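Local coordinates for protein TonB-dependent siderophore receptor (Pseudomonas aeruginosa 39016, PDB 5NEC) that probably imports ferric siderophores, and drugs conjugated to them, across the outer membrane with energy passed on by TonB, at residues I62-A67 against D694-V699; R75-I80 against I127-G132; A156-D161 against N179-D184; D204-S209 against G266-L271. One frame throughout, in Å; residues are numbered along the deposited sequence.

Interaction 1: residues I62-A67 against D694-V699; sequences IKDTAA and DFQLNV
Gln696 and Asn698 reach from strand 693-700 of the barrel wall with their amides, and each donates to a backbone carbonyl in the last turn of the helix that includes residues 62-64. NE2 of Gln696 meets Lys63 O at 3.1 Å, with the N-H nearly straight on the oxygen (165°) and that oxygen close to the plane of the amide. Two residues on, Asn698 ND2 does the same for Asp64 O at 3.0 Å. The two side chains are also tied to each other: Gln696 NE2 gives its second bond to Asn698 OD1 at 2.7 Å, on a lone pair, which fixes how both amides are turned. Here the plug domain of a TonB-dependent receptor meets the inner face of its beta-barrel. The helix closes in a Schellman motif, with Ala66 at positive phi. Ala66 N also binds Lys63 O, from the face of that carbonyl opposite the one Gln696 NE2 uses. With CG anti to the backbone N (chi1 -162°) and an extended chain beyond it, Gln696 spans the gap to the helix. Ala66 CB packs 3.5 Å from Asn698 OD1, while the Asp64 carboxylate turns to Tyr33 and Gln60, and Gln700 donates to Thr65 O.

Interaction 2: residues R75-I80 against I127-G132; sequences RTVPGI and IEVSKG
Lys131 crosses the side chain of Val77 inside the plug domain, the globular fold that fills the barrel of TonB-dependent receptors. Strand 124-130, which ends just before this lysine, is an inner strand of the mixed plug sheet, and residues 75-80 form the loop that leads from helix 70-74 into strand 80-83. The lysine chain starts beside the sheet: CB, CG and CD make no close approach to the loop, and a bend at chi2 (-133°) sends the outer part of the chain across to it. CE is the first atom to touch, 3.9 Å from Val77 CG1. The terminal NZ lies 3.7 Å from the same methyl and 3.6 Å from Pro78 O, a distance too long to count as a hydrogen bond, so the ammonium group sits close to a carbonyl without being bound by it. Along its length the lysine also packs on Thr55 of the adjacent strand 54-57, on Ser53 just before it, and on Arg98.

Next to the lysine, toward the strand, the contact is wholly apolar. Val129 projects from the strand toward the loop and is met by two residues. Val77 faces it loosely, CG2 to CG2 at 4.5 Å, and Leu74 of helix 70-74 and Leu147 of strand 146-151 pack on Val129 as well, which places it in the buried layer between helix and sheet. Ile80 makes the tighter approach. Its CG1 stands anti to the carbonyl carbon (chi1 -55°) and the chain runs on extended, so that CD1 comes tip to tip with Val129 CG1 at 3.6 Å.

Interaction 3: residues A156-D161 against N179-D184; sequences AGNFID and NQEFLD
Phe159 and Asn179 form a hydrogen-bonded antiparallel pair: Phe159 N donates to Asn179 O at 3.0 Å, and Asn179 N returns a nearly straight bond to Phe159 O at 2.9 Å. Their side chains lie on the same face of the sheet. CB of Asn179 stands over the phenylalanine ring, 3.6 Å from its centroid and displaced toward the CZ rim, a CH-pi contact, and the amide plane lies only 14° from that of the ring. Phe159 takes the crowded position for CG, between the backbone N and the carbonyl carbon (chi1 61°), and this folds the ring over its partner.

Beyond this pair regular strand pairing gives way to side-chain bonds. Asn158 OD1 substitutes for a backbone acceptor by taking the N-H of Glu181 at 2.9 Å, with the donor well above the plane of the amide carbonyl. Glu181 answers across the gap: its extended chain brings OE2 to Gly157 N at 3.0 Å, the N-H arriving on the anti side and well out of the carboxylate plane. The Asn158 and Glu181 side chains cross at about a right angle. Asn179 ND2 makes a weak bond to Gly157 O, bent to 123°, while its stronger partner is Lys155 O, so a single amide holds two carbonyls of the incoming chain.

The contact closes the open end of the hairpin formed by strands 159-167 and 172-182, the first two of the barrel. Ile160 pairs on its other side with Phe733 of the last strand, where the barrel closes, and Gln180 pairs with Phe189 of strand 187-200.

Interaction 4: residues D204-S209 against G266-L271; sequences DEVDVS and GNFYGL
A loop between barrel strands folds here against the corner at Asp204 and Glu205 that leads into strand 206-219, and Phe268 of that loop is the side chain on which the contact turns. Val206 CG2 lies over one face of its ring, offset toward the rim and 4.0 Å from CD1. Over the centre of the opposite face sits Gly270 N, contributed by the loop itself, so the ring is held between the strand and its own chain. Two further atoms approach it obliquely: Asp204 O, 3.5 Å from Phe268 CG, and Glu205 CB, 3.8 Å from CD2 of the ring. The first torsion of Phe268 (chi1 172°) turns the ring away from its own backbone N and into this site.

One hydrogen bond joins the two backbones. Asp204 N donates to Gly266 O at 2.9 Å, in the carbonyl plane and on a lone pair. The Asp204 carboxylate lies beside the same carbonyl; its OD2 is 3.4 Å from Gly266 O, a pair of acceptors that probably repel each other slightly, and its OD1 is 3.8 Å from Gly266 CA. The chain turns sharply through Glu205, which has positive phi (70°), and its carboxylate leads away from residues 266-271, toward Thr272 and His412.

Further bonds steady the loop: Arg203 donates to Asn267 O, Ser242 binds Tyr269 N, and the Tyr269 hydroxyl and Asn267 amide reach Leu406 and Glu407. Long loops joining barrel strands, probably on the extracellular side here, are characteristic of TonB-dependent receptors, and this one packs on the corner leading into another strand.

Interaction 2 lies within the plug and interaction 1 joins the plug to the barrel; the two touch one another, Thr65 packing on Arg75 and Thr76, and Ile62 on Ile127, although their centres are 20 Å apart. The chain loop that interaction 1 closes contains the other three contacts. Interactions 2, 3 and 4 follow in series along that loop, passing from plug to first hairpin to a later loop. Interactions 3 and 4, both on the barrel, have centres 42 Å apart. The plug is thus held inside the barrel partly through the penultimate barrel strand, 693-700, while interactions 3 and 4 lie at the open end of the first hairpin and at a strand-connecting loop.

Interaction 1: residues I62-A67 against D694-V699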
loop_
_atom_site.group_PDB
_atom_site.type_symbol
_atom_site.label_atom_id
_atom_site.label_comp_id
_atom_site.label_asym_id
_atom_site.label_seq_id
_atom_site.Cartn_x
_atom_site.Cartn_y
_atom_site.Cartn_z
ATOM N N ILE A 62 -11.361 2.375 -7.954
ATOM C CA ILE A 62 -11.300 1.131 -7.176
ATOM C C ILE A 62 -12.387 0.152 -7.633
ATOM O O ILE A 62 -12.102 -1.023 -7.830
ATOM C CB ILE A 62 -11.382 1.408 -5.649
ATOM C CG1 ILE A 62 -10.149 2.197 -5.187
ATOM C CG2 ILE A 62 -11.508 0.111 -4.836
ATOM C CD1 ILE A 62 -10.310 2.887 -3.846
ATOM N N LYS A 63 -13.610 0.644 -7.839
ATOM C CA LYS A 63 -14.715 -0.186 -8.357
ATOM C C LYS A 63 -14.534 -0.586 -9.826
ATOM O O LYS A 63 -14.722 -1.734 -10.148
ATOM C CB LYS A 63 -16.061 0.525 -8.213
ATOM C CG LYS A 63 -16.484 0.737 -6.778
ATOM C CD LYS A 63 -17.930 1.218 -6.697
ATOM C CE LYS A 63 -18.328 1.575 -5.265
ATOM N NZ LYS A 63 -19.504 2.496 -5.234
ATOM N N ASP A 64 -14.168 0.352 -10.695
ATOM C CA ASP A 64 -14.047 0.079 -12.143
ATOM C C ASP A 64 -12.927 -0.913 -12.490
ATOM O O ASP A 64 -13.079 -1.705 -13.428
ATOM C CB ASP A 64 -13.852 1.380 -12.960
ATOM C CG ASP A 64 -15.101 2.286 -12.988
ATOM O OD1 ASP A 64 -16.215 1.841 -12.640
ATOM O OD2 ASP A 64 -14.954 3.464 -13.351
ATOM N N THR A 65 -11.824 -0.867 -11.736
ATOM C CA THR A 65 -10.727 -1.845 -11.866
ATOM C C THR A 65 -11.014 -3.163 -11.141
ATOM O O THR A 65 -10.297 -4.126 -11.339
ATOM C CB THR A 65 -9.365 -1.281 -11.360
ATOM O OG1 THR A 65 -9.429 -0.975 -9.961
ATOM C CG2 THR A 65 -8.944 -0.026 -12.153
ATOM N N ALA A 66 -12.058 -3.200 -10.311
ATOM C CA ALA A 66 -12.391 -4.364 -9.463
ATOM C C ALA A 66 -11.212 -4.826 -8.589
ATOM O O ALA A 66 -11.045 -6.010 -8.338
ATOM C CB ALA A 66 -12.936 -5.506 -10.302
ATOM N N ALA A 67 -10.426 -3.864 -8.109
ATOM C CA ALA A 67 -9.324 -4.108 -7.195
ATOM C C ALA A 67 -9.817 -4.787 -5.930
ATOM O O ALA A 67 -10.790 -4.335 -5.338
ATOM C CB ALA A 67 -8.646 -2.790 -6.835
ATOM N N ASP A 694 -26.154 -3.221 -11.073
ATOM C CA ASP A 694 -25.097 -3.179 -12.094
ATOM C C ASP A 694 -24.513 -4.571 -12.296
ATOM O O ASP A 694 -24.388 -5.333 -11.341
ATOM C CB ASP A 694 -23.933 -2.269 -11.663
ATOM C CG ASP A 694 -24.285 -0.807 -11.674
ATOM O OD1 ASP A 694 -25.132 -0.367 -12.468
ATOM O OD2 ASP A 694 -23.702 -0.067 -10.855
ATOM N N PHE A 695 -24.118 -4.855 -13.537
ATOM C CA PHE A 695 -23.350 -6.039 -13.897
ATOM C C PHE A 695 -22.018 -5.560 -14.446
ATOM O O PHE A 695 -21.998 -4.629 -15.261
ATOM C CB PHE A 695 -24.118 -6.855 -14.940
ATOM C CG PHE A 695 -25.351 -7.497 -14.399
ATOM C CD1 PHE A 695 -25.250 -8.544 -13.487
ATOM C CD2 PHE A 695 -26.623 -7.070 -14.805
ATOM C CE1 PHE A 695 -26.388 -9.143 -12.965
ATOM C CE2 PHE A 695 -27.763 -7.670 -14.295
ATOM C CZ PHE A 695 -27.646 -8.704 -13.374
ATOM N N GLN A 696 -20.907 -6.155 -13.993
ATOM C CA GLN A 696 -19.565 -5.741 -14.455
ATOM C C GLN A 696 -18.682 -6.931 -14.856
ATOM O O GLN A 696 -18.717 -7.980 -14.220
ATOM C CB GLN A 696 -18.860 -4.885 -13.390
ATOM C CG GLN A 696 -17.695 -4.088 -13.945
ATOM C CD GLN A 696 -17.106 -3.134 -12.934
ATOM O OE1 GLN A 696 -17.762 -2.178 -12.527
ATOM N NE2 GLN A 696 -15.846 -3.367 -12.550
ATOM N N LEU A 697 -17.922 -6.769 -15.929
ATOM C CA LEU A 697 -16.975 -7.779 -16.390
ATOM C C LEU A 697 -15.612 -7.127 -16.335
ATOM O O LEU A 697 -15.459 -5.991 -16.786
ATOM C CB LEU A 697 -17.296 -8.197 -17.838
ATOM C CG LEU A 697 -16.360 -9.192 -18.539
ATOM C CD1 LEU A 697 -16.292 -10.527 -17.811
ATOM C CD2 LEU A 697 -16.835 -9.432 -19.968
ATOM N N ASN A 698 -14.636 -7.814 -15.748
ATOM C CA ASN A 698 -13.242 -7.366 -15.780
ATOM C C ASN A 698 -12.359 -8.486 -16.317
ATOM O O ASN A 698 -12.510 -9.648 -15.924
ATOM C CB ASN A 698 -12.780 -6.970 -14.374
ATOM C CG ASN A 698 -13.339 -5.644 -13.938
ATOM O OD1 ASN A 698 -14.462 -5.562 -13.418
ATOM N ND2 ASN A 698 -12.548 -4.586 -14.145
ATOM N N VAL A 699 -11.443 -8.131 -17.205
ATOM C CA VAL A 699 -10.413 -9.048 -17.657
ATOM C C VAL A 699 -9.097 -8.426 -17.224
ATOM O O VAL A 699 -8.738 -7.339 -17.678
ATOM C CB VAL A 699 -10.478 -9.284 -19.188
ATOM C CG1 VAL A 699 -9.401 -10.270 -19.635
ATOM C CG2 VAL A 699 -11.841 -9.839 -19.571
#

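Interaction 2: residues R75-I80 against I127-G132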
loop_
_atom_site.group_PDB
_atom_site.type_symbol
_atom_site.label_atom_id
_atom_site.label_comp_id
_atom_site.label_asym_id
_atom_site.label_seq_id
_atom_site.Cartn_x
_atom_site.Cartn_y
_atom_site.Cartn_z
ATOM N N ARG A 75 -1.663 -0.192 -8.573
ATOM C CA ARG A 75 -1.151 -0.343 -9.936
ATOM C C ARG A 75 -1.505 0.845 -10.846
ATOM O O ARG A 75 -0.802 1.095 -11.819
ATOM C CB ARG A 75 -1.595 -1.678 -10.565
ATOM C CG ARG A 75 -2.939 -1.703 -11.301
ATOM C CD ARG A 75 -3.386 -3.145 -11.551
ATOM N NE ARG A 75 -4.568 -3.274 -12.410
ATOM C CZ ARG A 75 -5.847 -3.333 -12.010
ATOM N NH1 ARG A 75 -6.216 -3.235 -10.728
ATOM N NH2 ARG A 75 -6.790 -3.480 -12.932
ATOM N N THR A 76 -2.585 1.571 -10.511
ATOM C CA THR A 76 -2.980 2.804 -11.216
ATOM C C THR A 76 -2.094 4.035 -10.967
ATOM O O THR A 76 -2.228 5.015 -11.661
ATOM C CB THR A 76 -4.454 3.198 -10.896
ATOM O OG1 THR A 76 -4.654 3.279 -9.475
ATOM C CG2 THR A 76 -5.418 2.202 -11.485
ATOM N N VAL A 77 -1.224 3.999 -9.971
ATOM C CA VAL A 77 -0.327 5.109 -9.683
ATOM C C VAL A 77 1.104 4.638 -9.923
ATOM O O VAL A 77 1.640 3.860 -9.127
ATOM C CB VAL A 77 -0.486 5.596 -8.231
ATOM C CG1 VAL A 77 0.475 6.742 -7.948
ATOM C CG2 VAL A 77 -1.925 6.030 -7.992
ATOM N N PRO A 78 1.743 5.135 -10.992
ATOM C CA PRO A 78 3.050 4.604 -11.399
ATOM C C PRO A 78 4.160 4.947 -10.431
ATOM O O PRO A 78 4.093 5.957 -9.738
ATOM C CB PRO A 78 3.298 5.303 -12.736
ATOM C CG PRO A 78 2.629 6.637 -12.565
ATOM C CD PRO A 78 1.399 6.368 -11.738
ATOM N N GLY A 79 5.178 4.096 -10.385
ATOM C CA GLY A 79 6.347 4.309 -9.505
ATOM C C GLY A 79 6.216 3.848 -8.050
ATOM O O GLY A 79 7.081 4.151 -7.224
ATOM N N ILE A 80 5.135 3.151 -7.727
ATOM C CA ILE A 80 4.946 2.578 -6.396
ATOM C C ILE A 80 5.171 1.091 -6.580
ATOM O O ILE A 80 4.378 0.433 -7.241
ATOM C CB ILE A 80 3.530 2.847 -5.826
ATOM C CG1 ILE A 80 3.244 4.352 -5.831
ATOM C CG2 ILE A 80 3.394 2.286 -4.411
ATOM C CD1 ILE A 80 1.971 4.715 -5.122
ATOM N N ILE A 127 -7.789 6.307 -1.633
ATOM C CA ILE A 127 -6.387 6.133 -1.272
ATOM C C ILE A 127 -5.607 7.388 -1.678
ATOM O O ILE A 127 -5.547 7.726 -2.855
ATOM C CB ILE A 127 -5.811 4.877 -1.966
ATOM C CG1 ILE A 127 -6.557 3.622 -1.488
ATOM C CG2 ILE A 127 -4.319 4.729 -1.718
ATOM C CD1 ILE A 127 -6.569 2.515 -2.514
ATOM N N GLU A 128 -5.004 8.059 -0.703
ATOM C CA GLU A 128 -4.275 9.308 -0.944
ATOM C C GLU A 128 -2.761 9.061 -0.909
ATOM O O GLU A 128 -2.217 8.677 0.124
ATOM C CB GLU A 128 -4.692 10.357 0.090
ATOM C CG GLU A 128 -6.205 10.584 0.121
ATOM C CD GLU A 128 -6.665 11.642 1.115
ATOM O OE1 GLU A 128 -5.861 12.083 1.964
ATOM O OE2 GLU A 128 -7.860 12.020 1.048
ATOM N N VAL A 129 -2.097 9.272 -2.049
ATOM C CA VAL A 129 -0.658 9.042 -2.200
ATOM C C VAL A 129 0.095 10.370 -2.196
ATOM O O VAL A 129 0.010 11.119 -3.145
ATOM C CB VAL A 129 -0.348 8.292 -3.524
ATOM C CG1 VAL A 129 1.105 7.813 -3.566
ATOM C CG2 VAL A 129 -1.291 7.104 -3.693
ATOM N N SER A 130 0.828 10.648 -1.124
ATOM C CA SER A 130 1.781 11.771 -1.080
ATOM C C SER A 130 3.149 11.292 -1.526
ATOM O O SER A 130 3.733 10.421 -0.894
ATOM C CB SER A 130 1.895 12.314 0.338
ATOM O OG SER A 130 0.767 13.101 0.623
ATOM N N LYS A 131 3.672 11.871 -2.598
ATOM C CA LYS A 131 4.916 11.365 -3.194
ATOM C C LYS A 131 6.183 11.958 -2.578
ATOM O O LYS A 131 7.197 11.290 -2.523
ATOM C CB LYS A 131 4.879 11.520 -4.712
ATOM C CG LYS A 131 3.633 10.878 -5.315
ATOM C CD LYS A 131 3.929 10.015 -6.526
ATOM C CE LYS A 131 2.714 9.916 -7.444
ATOM N NZ LYS A 131 3.071 9.239 -8.727
ATOM N N GLY A 132 6.125 13.187 -2.094
ATOM C CA GLY A 132 7.218 13.756 -1.314
ATOM C C GLY A 132 6.765 13.867 0.123
ATOM O O GLY A 132 5.647 13.461 0.450
#

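Interaction 3: residues A156-D161 against N179-D184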
loop_
_atom_site.group_PDB
_atom_site.type_symbol
_atom_site.label_atom_id
_atom_site.label_comp_id
_atom_site.label_asym_id
_atom_site.label_seq_id
_atom_site.Cartn_x
_atom_site.Cartn_y
_atom_site.Cartn_z
ATOM N N ALA A 156 -24.603 10.798 7.026
ATOM C CA ALA A 156 -25.998 11.060 6.646
ATOM C C ALA A 156 -26.365 10.292 5.379
ATOM O O ALA A 156 -25.508 10.048 4.532
ATOM C CB ALA A 156 -26.225 12.546 6.443
ATOM N N GLY A 157 -27.629 9.907 5.261
ATOM C CA GLY A 157 -28.115 9.092 4.139
ATOM C C GLY A 157 -28.593 7.729 4.610
ATOM O O GLY A 157 -28.211 7.267 5.688
ATOM N N ASN A 158 -29.465 7.108 3.826
ATOM C CA ASN A 158 -29.867 5.731 4.054
ATOM C C ASN A 158 -29.587 4.959 2.767
ATOM O O ASN A 158 -30.135 5.304 1.708
ATOM C CB ASN A 158 -31.338 5.637 4.438
ATOM C CG ASN A 158 -31.612 6.195 5.816
ATOM O OD1 ASN A 158 -31.364 5.540 6.823
ATOM N ND2 ASN A 158 -32.124 7.416 5.871
ATOM N N PHE A 159 -28.711 3.953 2.851
ATOM C CA PHE A 159 -28.444 3.078 1.720
ATOM C C PHE A 159 -28.067 1.667 2.142
ATOM O O PHE A 159 -27.632 1.430 3.256
ATOM C CB PHE A 159 -27.384 3.680 0.768
ATOM C CG PHE A 159 -26.026 3.932 1.396
ATOM C CD1 PHE A 159 -25.087 2.902 1.510
ATOM C CD2 PHE A 159 -25.666 5.204 1.829
ATOM C CE1 PHE A 159 -23.833 3.136 2.072
ATOM C CE2 PHE A 159 -24.419 5.439 2.393
ATOM C CZ PHE A 159 -23.500 4.402 2.520
ATOM N N ILE A 160 -28.278 0.735 1.228
ATOM C CA ILE A 160 -27.868 -0.648 1.384
ATOM C C ILE A 160 -27.210 -0.979 0.060
ATOM O O ILE A 160 -27.870 -0.910 -0.974
ATOM C CB ILE A 160 -29.066 -1.590 1.653
ATOM C CG1 ILE A 160 -29.977 -1.010 2.748
ATOM C CG2 ILE A 160 -28.569 -2.974 2.058
ATOM C CD1 ILE A 160 -31.157 -1.893 3.143
ATOM N N ASP A 161 -25.905 -1.256 0.088
ATOM C CA ASP A 161 -25.151 -1.697 -1.102
ATOM C C ASP A 161 -24.609 -3.091 -0.877
ATOM O O ASP A 161 -24.411 -3.519 0.248
ATOM C CB ASP A 161 -23.982 -0.763 -1.434
ATOM C CG ASP A 161 -24.426 0.652 -1.760
ATOM O OD1 ASP A 161 -25.649 0.953 -1.682
ATOM O OD2 ASP A 161 -23.537 1.467 -2.113
ATOM N N ASN A 179 -25.835 1.553 5.553
ATOM C CA ASN A 179 -25.748 2.809 6.326
ATOM C C ASN A 179 -27.163 3.345 6.634
ATOM O O ASN A 179 -27.904 3.692 5.722
ATOM C CB ASN A 179 -24.911 3.849 5.561
ATOM C CG ASN A 179 -24.683 5.138 6.360
ATOM O OD1 ASN A 179 -23.607 5.359 6.933
ATOM N ND2 ASN A 179 -25.701 6.003 6.393
ATOM N N GLN A 180 -27.515 3.427 7.921
ATOM C CA GLN A 180 -28.871 3.778 8.379
ATOM C C GLN A 180 -28.850 4.915 9.396
ATOM O O GLN A 180 -28.159 4.828 10.404
ATOM C CB GLN A 180 -29.512 2.561 9.044
ATOM C CG GLN A 180 -31.035 2.529 9.053
ATOM C CD GLN A 180 -31.611 1.472 8.118
ATOM O OE1 GLN A 180 -31.145 0.325 8.071
ATOM N NE2 GLN A 180 -32.639 1.851 7.377
ATOM N N GLU A 181 -29.621 5.976 9.145
ATOM C CA GLU A 181 -29.832 7.023 10.161
ATOM C C GLU A 181 -30.696 6.516 11.318
ATOM O O GLU A 181 -31.523 5.620 11.145
ATOM C CB GLU A 181 -30.465 8.265 9.552
ATOM C CG GLU A 181 -29.549 9.018 8.600
ATOM C CD GLU A 181 -30.151 10.330 8.085
ATOM O OE1 GLU A 181 -31.318 10.641 8.404
ATOM O OE2 GLU A 181 -29.445 11.058 7.337
ATOM N N PHE A 182 -30.455 7.067 12.501
ATOM C CA PHE A 182 -31.320 6.868 13.670
ATOM C C PHE A 182 -31.220 8.105 14.593
ATOM O O PHE A 182 -30.546 9.084 14.238
ATOM C CB PHE A 182 -31.014 5.533 14.374
ATOM C CG PHE A 182 -29.674 5.486 15.085
ATOM C CD1 PHE A 182 -28.481 5.385 14.376
ATOM C CD2 PHE A 182 -29.608 5.516 16.477
ATOM C CE1 PHE A 182 -27.263 5.339 15.045
ATOM C CE2 PHE A 182 -28.390 5.475 17.141
ATOM C CZ PHE A 182 -27.221 5.382 16.423
ATOM N N LEU A 183 -31.908 8.080 15.742
ATOM C CA LEU A 183 -32.141 9.288 16.569
ATOM C C LEU A 183 -32.623 10.470 15.718
ATOM O O LEU A 183 -32.104 11.587 15.836
ATOM C CB LEU A 183 -30.880 9.690 17.354
ATOM C CG LEU A 183 -30.253 8.615 18.241
ATOM C CD1 LEU A 183 -28.950 9.123 18.829
ATOM C CD2 LEU A 183 -31.195 8.136 19.347
ATOM N N ASP A 184 -33.602 10.200 14.845
ATOM C CA ASP A 184 -34.190 11.203 13.937
ATOM C C ASP A 184 -33.160 11.968 13.109
ATOM O O ASP A 184 -33.216 13.188 13.013
ATOM C CB ASP A 184 -35.062 12.189 14.728
ATOM C CG ASP A 184 -36.192 11.501 15.474
ATOM O OD1 ASP A 184 -36.982 10.789 14.812
ATOM O OD2 ASP A 184 -36.289 11.677 16.715
#

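Interaction 4: residues D204-S209 against G266-L271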
loop_
_atom_site.group_PDB
_atom_site.type_symbol
_atom_site.label_atom_id
_atom_site.label_comp_id
_atom_site.label_asym_id
_atom_site.label_seq_id
_atom_site.Cartn_x
_atom_site.Cartn_y
_atom_site.Cartn_z
ATOM N N ASP A 204 0.002 -22.759 -9.069
ATOM C CA ASP A 204 -0.520 -24.012 -8.525
ATOM C C ASP A 204 -0.694 -23.857 -6.985
ATOM O O ASP A 204 0.185 -23.331 -6.305
ATOM C CB ASP A 204 0.408 -25.215 -8.854
ATOM C CG ASP A 204 0.451 -25.584 -10.368
ATOM O OD1 ASP A 204 -0.385 -25.104 -11.171
ATOM O OD2 ASP A 204 1.324 -26.398 -10.762
ATOM N N GLU A 205 -1.862 -24.252 -6.480
ATOM C CA GLU A 205 -2.170 -24.397 -5.054
ATOM C C GLU A 205 -2.283 -23.116 -4.210
ATOM O O GLU A 205 -2.885 -23.139 -3.147
ATOM C CB GLU A 205 -1.164 -25.333 -4.360
ATOM C CG GLU A 205 -1.071 -26.724 -4.955
ATOM C CD GLU A 205 -2.383 -27.471 -4.948
ATOM O OE1 GLU A 205 -3.168 -27.358 -3.972
ATOM O OE2 GLU A 205 -2.630 -28.169 -5.945
ATOM N N VAL A 206 -1.722 -22.007 -4.665
ATOM C CA VAL A 206 -1.690 -20.795 -3.893
ATOM C C VAL A 206 -3.129 -20.307 -3.771
ATOM O O VAL A 206 -3.891 -20.382 -4.733
ATOM C CB VAL A 206 -0.815 -19.737 -4.576
ATOM C CG1 VAL A 206 -0.955 -18.367 -3.919
ATOM C CG2 VAL A 206 0.624 -20.200 -4.579
ATOM N N ASP A 207 -3.504 -19.859 -2.575
ATOM C CA ASP A 207 -4.857 -19.380 -2.352
ATOM C C ASP A 207 -4.990 -18.426 -1.170
ATOM O O ASP A 207 -4.097 -18.303 -0.338
ATOM C CB ASP A 207 -5.878 -20.543 -2.275
ATOM C CG ASP A 207 -5.771 -21.395 -1.003
ATOM O OD1 ASP A 207 -5.107 -21.035 0.012
ATOM O OD2 ASP A 207 -6.399 -22.477 -1.040
ATOM N N VAL A 208 -6.123 -17.741 -1.142
ATOM C CA VAL A 208 -6.399 -16.731 -0.141
ATOM C C VAL A 208 -7.803 -16.933 0.372
ATOM O O VAL A 208 -8.697 -17.394 -0.352
ATOM C CB VAL A 208 -6.205 -15.292 -0.673
ATOM C CG1 VAL A 208 -4.752 -15.073 -1.099
ATOM C CG2 VAL A 208 -7.173 -14.961 -1.818
ATOM N N SER A 209 -7.965 -16.602 1.636
ATOM C CA SER A 209 -9.224 -16.712 2.317
ATOM C C SER A 209 -9.259 -15.635 3.402
ATOM O O SER A 209 -8.353 -15.540 4.221
ATOM C CB SER A 209 -9.354 -18.095 2.922
ATOM O OG SER A 209 -10.642 -18.263 3.436
ATOM N N GLY A 266 2.856 -22.263 -13.634
ATOM C CA GLY A 266 2.216 -22.651 -12.372
ATOM C C GLY A 266 3.124 -23.168 -11.269
ATOM O O GLY A 266 2.660 -23.346 -10.139
ATOM N N ASN A 267 4.406 -23.401 -11.560
ATOM C CA ASN A 267 5.303 -24.026 -10.588
ATOM C C ASN A 267 5.252 -23.346 -9.207
ATOM O O ASN A 267 5.506 -22.141 -9.072
ATOM C CB ASN A 267 6.752 -23.995 -11.073
ATOM C CG ASN A 267 7.071 -25.069 -12.103
ATOM O OD1 ASN A 267 6.189 -25.673 -12.687
ATOM N ND2 ASN A 267 8.360 -25.309 -12.316
ATOM N N PHE A 268 4.953 -24.156 -8.201
ATOM C CA PHE A 268 4.939 -23.781 -6.804
ATOM C C PHE A 268 5.906 -24.717 -6.050
ATOM O O PHE A 268 5.764 -25.943 -6.078
ATOM C CB PHE A 268 3.475 -23.887 -6.310
ATOM C CG PHE A 268 3.298 -23.717 -4.829
ATOM C CD1 PHE A 268 3.816 -22.607 -4.174
ATOM C CD2 PHE A 268 2.602 -24.661 -4.091
ATOM C CE1 PHE A 268 3.665 -22.451 -2.808
ATOM C CE2 PHE A 268 2.441 -24.508 -2.725
ATOM C CZ PHE A 268 2.969 -23.398 -2.086
ATOM N N TYR A 269 6.894 -24.138 -5.385
ATOM C CA TYR A 269 7.916 -24.920 -4.673
ATOM C C TYR A 269 7.592 -25.180 -3.191
ATOM O O TYR A 269 8.341 -25.880 -2.510
ATOM C CB TYR A 269 9.299 -24.255 -4.838
ATOM C CG TYR A 269 9.662 -24.208 -6.302
ATOM C CD1 TYR A 269 10.133 -25.356 -6.965
ATOM C CD2 TYR A 269 9.424 -23.065 -7.058
ATOM C CE1 TYR A 269 10.413 -25.338 -8.322
ATOM C CE2 TYR A 269 9.705 -23.048 -8.418
ATOM C CZ TYR A 269 10.203 -24.193 -9.031
ATOM O OH TYR A 269 10.475 -24.175 -10.359
ATOM N N GLY A 270 6.471 -24.646 -2.710
ATOM C CA GLY A 270 6.049 -24.854 -1.331
ATOM C C GLY A 270 5.280 -26.148 -1.131
ATOM O O GLY A 270 5.195 -26.991 -2.030
ATOM N N LEU A 271 4.706 -26.274 0.062
ATOM C CA LEU A 271 4.135 -27.505 0.561
ATOM C C LEU A 271 2.758 -27.245 1.149
ATOM O O LEU A 271 2.630 -26.574 2.173
ATOM C CB LEU A 271 5.018 -28.056 1.657
ATOM C CG LEU A 271 6.356 -28.613 1.194
ATOM C CD1 LEU A 271 7.317 -28.748 2.386
ATOM C CD2 LEU A 271 6.158 -29.933 0.470
#